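Local coordinates for protein similar to sp|P32453 Saccharomyces cerevisiae YNL315c ATP11 (Candida glabrata CBS 138, PDB 2P4F) that probably acts as a mitochondrial chaperone that binds unfolded protein, likely during assembly of the F1 part of ATP synthase, at residues A[115-118]-A[119-123]; A[125-128]-A[129-132]. All coordinates share one frame; numbering follows the deposited sequence.

Interaction 1 of 2, residues A[115-118]-A[119-123]; sequences SKQE and VEFLW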
# COMPACT_ATOMS: atom_id res chain seq x y z
N SER A 115 -0.57 -8.39 -24.20
CA SER A 115 -1.13 -9.35 -23.27
C SER A 115 -0.83 -8.91 -21.83
O SER A 115 -0.01 -8.03 -21.58
CB SER A 115 -0.52 -10.70 -23.52
OG SER A 115 0.87 -10.66 -23.13
N LYS A 116 -1.52 -9.59 -20.90
CA LYS A 116 -1.24 -9.31 -19.46
C LYS A 116 0.24 -9.49 -19.15
O LYS A 116 0.88 -8.71 -18.41
CB LYS A 116 -2.10 -10.24 -18.61
CG LYS A 116 -3.61 -10.02 -18.71
CD LYS A 116 -4.24 -10.92 -17.63
CE LYS A 116 -5.74 -10.97 -17.57
NZ LYS A 116 -6.07 -11.52 -16.19
N GLN A 117 0.85 -10.56 -19.67
CA GLN A 117 2.27 -10.84 -19.38
C GLN A 117 3.17 -9.78 -20.01
O GLN A 117 4.12 -9.35 -19.38
CB GLN A 117 2.66 -12.23 -19.91
CG GLN A 117 4.14 -12.50 -19.72
CD GLN A 117 4.57 -13.94 -19.82
OE1 GLN A 117 4.62 -14.67 -18.82
NE2 GLN A 117 4.90 -14.33 -21.05
N GLU A 118 2.83 -9.39 -21.24
CA GLU A 118 3.65 -8.33 -21.89
C GLU A 118 3.57 -7.04 -21.11
O GLU A 118 4.60 -6.39 -20.93
CB GLU A 118 3.13 -8.14 -23.31
CG GLU A 118 3.57 -9.37 -24.15
CD GLU A 118 2.88 -9.43 -25.50
OE1 GLU A 118 1.78 -8.89 -25.75
OE2 GLU A 118 3.48 -10.10 -26.40
N VAL A 119 2.38 -6.65 -20.63
CA VAL A 119 2.30 -5.45 -19.80
C VAL A 119 3.13 -5.59 -18.54
O VAL A 119 3.86 -4.65 -18.14
CB VAL A 119 0.85 -5.15 -19.39
CG1 VAL A 119 0.78 -3.97 -18.38
CG2 VAL A 119 0.02 -4.83 -20.67
N GLU A 120 3.04 -6.77 -17.89
CA GLU A 120 3.84 -7.02 -16.68
C GLU A 120 5.33 -6.91 -16.99
O GLU A 120 6.07 -6.30 -16.21
CB GLU A 120 3.52 -8.36 -16.05
CG GLU A 120 4.40 -8.63 -14.83
CD GLU A 120 3.95 -9.81 -13.99
OE1 GLU A 120 2.86 -10.40 -14.25
OE2 GLU A 120 4.68 -10.21 -13.03
N PHE A 121 5.78 -7.45 -18.14
CA PHE A 121 7.23 -7.33 -18.47
C PHE A 121 7.64 -5.88 -18.60
O PHE A 121 8.68 -5.44 -18.12
CB PHE A 121 7.47 -8.03 -19.80
CG PHE A 121 7.45 -9.56 -19.70
CD1 PHE A 121 7.42 -10.27 -18.51
CD2 PHE A 121 7.45 -10.27 -20.88
CE1 PHE A 121 7.41 -11.65 -18.53
CE2 PHE A 121 7.48 -11.65 -20.91
CZ PHE A 121 7.47 -12.36 -19.71
N LEU A 122 6.78 -5.12 -19.29
CA LEU A 122 7.15 -3.70 -19.51
C LEU A 122 7.19 -2.92 -18.21
O LEU A 122 8.02 -2.06 -18.02
CB LEU A 122 6.16 -3.01 -20.45
CG LEU A 122 6.22 -3.47 -21.91
CD1 LEU A 122 5.08 -2.78 -22.64
CD2 LEU A 122 7.60 -3.12 -22.49
N TRP A 123 6.23 -3.24 -17.35
CA TRP A 123 6.17 -2.50 -16.06
C TRP A 123 7.39 -2.82 -15.21
O TRP A 123 8.03 -1.93 -14.63
CB TRP A 123 4.92 -2.91 -15.35
CG TRP A 123 4.60 -2.26 -14.04
CD1 TRP A 123 4.51 -2.80 -12.79
CD2 TRP A 123 4.30 -0.85 -13.90
NE1 TRP A 123 4.17 -1.80 -11.89
CE2 TRP A 123 4.03 -0.61 -12.54
CE3 TRP A 123 4.22 0.20 -14.79
CZ2 TRP A 123 3.69 0.65 -12.02
CZ3 TRP A 123 3.88 1.47 -14.29
CH2 TRP A 123 3.63 1.68 -12.93
O HOH W 1 0.79 -10.40 -15.73

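Interaction 2 of 2, residues A[125-128]-A[129-132]; sequences AKWS and NRDD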
# COMPACT_ATOMS: atom_id res chain seq x y z
N ALA A 125 10.27 -3.83 -16.38
CA ALA A 125 11.46 -3.24 -17.03
C ALA A 125 11.53 -1.77 -16.69
O ALA A 125 12.64 -1.22 -16.50
CB ALA A 125 11.42 -3.41 -18.55
N LYS A 126 10.37 -1.11 -16.62
CA LYS A 126 10.35 0.36 -16.41
C LYS A 126 11.06 0.74 -15.13
O LYS A 126 11.76 1.75 -15.01
CB LYS A 126 8.89 0.84 -16.37
CG LYS A 126 8.61 2.26 -15.92
CD LYS A 126 9.16 3.27 -16.93
CE LYS A 126 8.58 4.65 -16.63
NZ LYS A 126 9.00 5.66 -17.66
N TRP A 127 10.90 -0.10 -14.11
CA TRP A 127 11.38 0.22 -12.76
C TRP A 127 12.67 -0.52 -12.42
O TRP A 127 13.19 -0.42 -11.30
CB TRP A 127 10.28 -0.10 -11.72
CG TRP A 127 9.05 0.74 -11.98
CD1 TRP A 127 7.85 0.29 -12.46
CD2 TRP A 127 8.92 2.15 -11.76
NE1 TRP A 127 6.97 1.36 -12.57
CE2 TRP A 127 7.61 2.49 -12.14
CE3 TRP A 127 9.81 3.12 -11.27
CZ2 TRP A 127 7.13 3.79 -12.06
CZ3 TRP A 127 9.34 4.42 -11.19
CH2 TRP A 127 8.03 4.74 -11.58
N SER A 128 13.18 -1.24 -13.41
CA SER A 128 14.31 -2.12 -13.17
C SER A 128 15.59 -1.38 -12.87
O SER A 128 16.54 -1.99 -12.34
CB SER A 128 14.58 -3.02 -14.40
OG SER A 128 14.94 -2.27 -15.53
N ASN A 129 15.75 -0.10 -13.17
CA ASN A 129 17.14 0.36 -12.96
C ASN A 129 17.31 0.91 -11.55
O ASN A 129 18.26 1.64 -11.32
CB ASN A 129 17.47 1.39 -14.03
CG ASN A 129 16.35 2.37 -14.33
OD1 ASN A 129 15.19 2.22 -13.94
ND2 ASN A 129 16.73 3.42 -15.06
N ARG A 130 16.38 0.56 -10.66
CA ARG A 130 16.38 1.15 -9.33
C ARG A 130 16.67 0.23 -8.15
O ARG A 130 16.40 -0.99 -8.17
CB ARG A 130 14.99 1.73 -9.06
CG ARG A 130 14.47 2.76 -10.06
CD ARG A 130 13.79 3.79 -9.16
NE ARG A 130 12.98 4.77 -9.84
CZ ARG A 130 12.67 5.90 -9.20
NH1 ARG A 130 13.10 6.09 -7.97
NH2 ARG A 130 11.92 6.80 -9.82
N ASP A 131 17.19 0.83 -7.07
CA ASP A 131 17.28 0.03 -5.84
C ASP A 131 16.42 0.64 -4.74
O ASP A 131 16.55 0.32 -3.57
CB ASP A 131 18.72 -0.17 -5.36
CG ASP A 131 19.38 1.14 -4.99
OD1 ASP A 131 18.71 2.19 -5.13
OD2 ASP A 131 20.56 1.10 -4.56
N ASP A 132 15.52 1.55 -5.10
CA ASP A 132 14.64 2.08 -4.07
C ASP A 132 13.20 1.69 -4.36
O ASP A 132 12.33 2.27 -3.71
CB ASP A 132 14.83 3.60 -4.04
CG ASP A 132 14.42 4.23 -5.36
OD1 ASP A 132 14.27 3.55 -6.39
OD2 ASP A 132 14.23 5.46 -5.37

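Interaction 1 of 2, residues A[115-118]-A[119-123]
Gln117 and Phe121, one turn apart on the outer side of helix 116-126, meet through the glutamine's CG, set over one face of the phenyl ring. The glutamine has CG anti to its backbone N (chi1 175°) and runs on extended, which carries it alongside the face of the phenyl ring that looks to the N terminus of the helix. Its CG lies 3.6 Å from the centroid of Phe121, a CH-pi contact displaced toward the rim, and CD follows to within 3.3 Å of Phe121 CZ. Amide and ring planes are 18° apart, so the amide passes the CZ end of the ring almost flat, with NE2 and OE1 diverging from that end. The main chain links the same two residues, Phe121 N donating to Gln117 O over 2.8 Å.

At the start of the helix, Ser115 and Glu118 form a capping box. Ser115 OG, as N-cap, accepts from Glu118 N at 3.0 Å, and Ser115 N donates to Glu118 OE1 at 2.9 Å in a nearly straight bond (174°) that meets the carboxylate on its anti side. The box thus gives Glu118 N, an amide of the first turn, a side-chain acceptor, and ties the N-cap amide to the glutamate; Ser115 O begins the i to i+4 ladder with Val119 N. On another side, a water joins Glu120 OE1 to Lys116 O, weakly at the latter, while Glu120 OE2 forms a salt bridge with Arg124.

Val119 and Trp123 face inward, onto Leu231 of strand 229-236; Trp123 also packs on Val135 and Val137 of strand 133-139, so the helix lies against this edge of the sheet.

Interaction 2 of 2, residues A[125-128]-A[129-132]
Ala125 O is gripped twice by Ser128, whose OG donates to it over 2.7 Å and whose backbone N does so over 3.1 Å. Both donors reach the carbonyl from the same face of its plane. The serine hydroxyl stands between its own backbone N and carbonyl carbon (chi1 64°), which turns it back toward helix 116-126, so that one residue supplies both donors to a single carbonyl.

The chain then bends through a type I beta turn from Trp127 to Arg130, closed by a weak bond from Arg130 N to Trp127 O at 3.4 Å. Across this turn the side chains of Trp127 and Arg130 lie side by side and point the same way. The arginine meets the six-membered part of the indole at its edge: NE comes within 3.8 Å of Trp127 CE3 and NH2 equally near CZ3, with ring and guanidinium planes 48° apart. This is an edge contact, distinct from a cation-pi stack over the ring face. Beyond the indole, Arg130 NH1 forms a salt bridge with Asp132 OD2 at 2.9 Å, its hydrogen bond weak; the arginine is poorly ordered, so the placing of its guanidinium here and at the indole is less certain.

Trp127 is buried, meeting Trp123 and Tyr105 edge-to-face and touching Asn233 of strand 229-236. Asp132 pairs through its backbone with Val236, where the loop leads into strand 133-139 at the edge of the sheet.

The two interactions follow one another along the chain, neither nested nor crossing, and both are local, so neither closes a long loop. Interaction 1 comes first, at the start of helix 116-126, and covers the N-cap and the first turns of the helix. Interaction 2 takes over toward the end of the same helix, where its tight turn redirects the chain into the loop that leads to strand 133-139. Their centres are 15 Å apart, and the bridge between them is the helix itself. They lie toward the two ends of a helix packed against strands 229-236 and 133-139, the latter an outermost strand of the six-stranded antiparallel sheet.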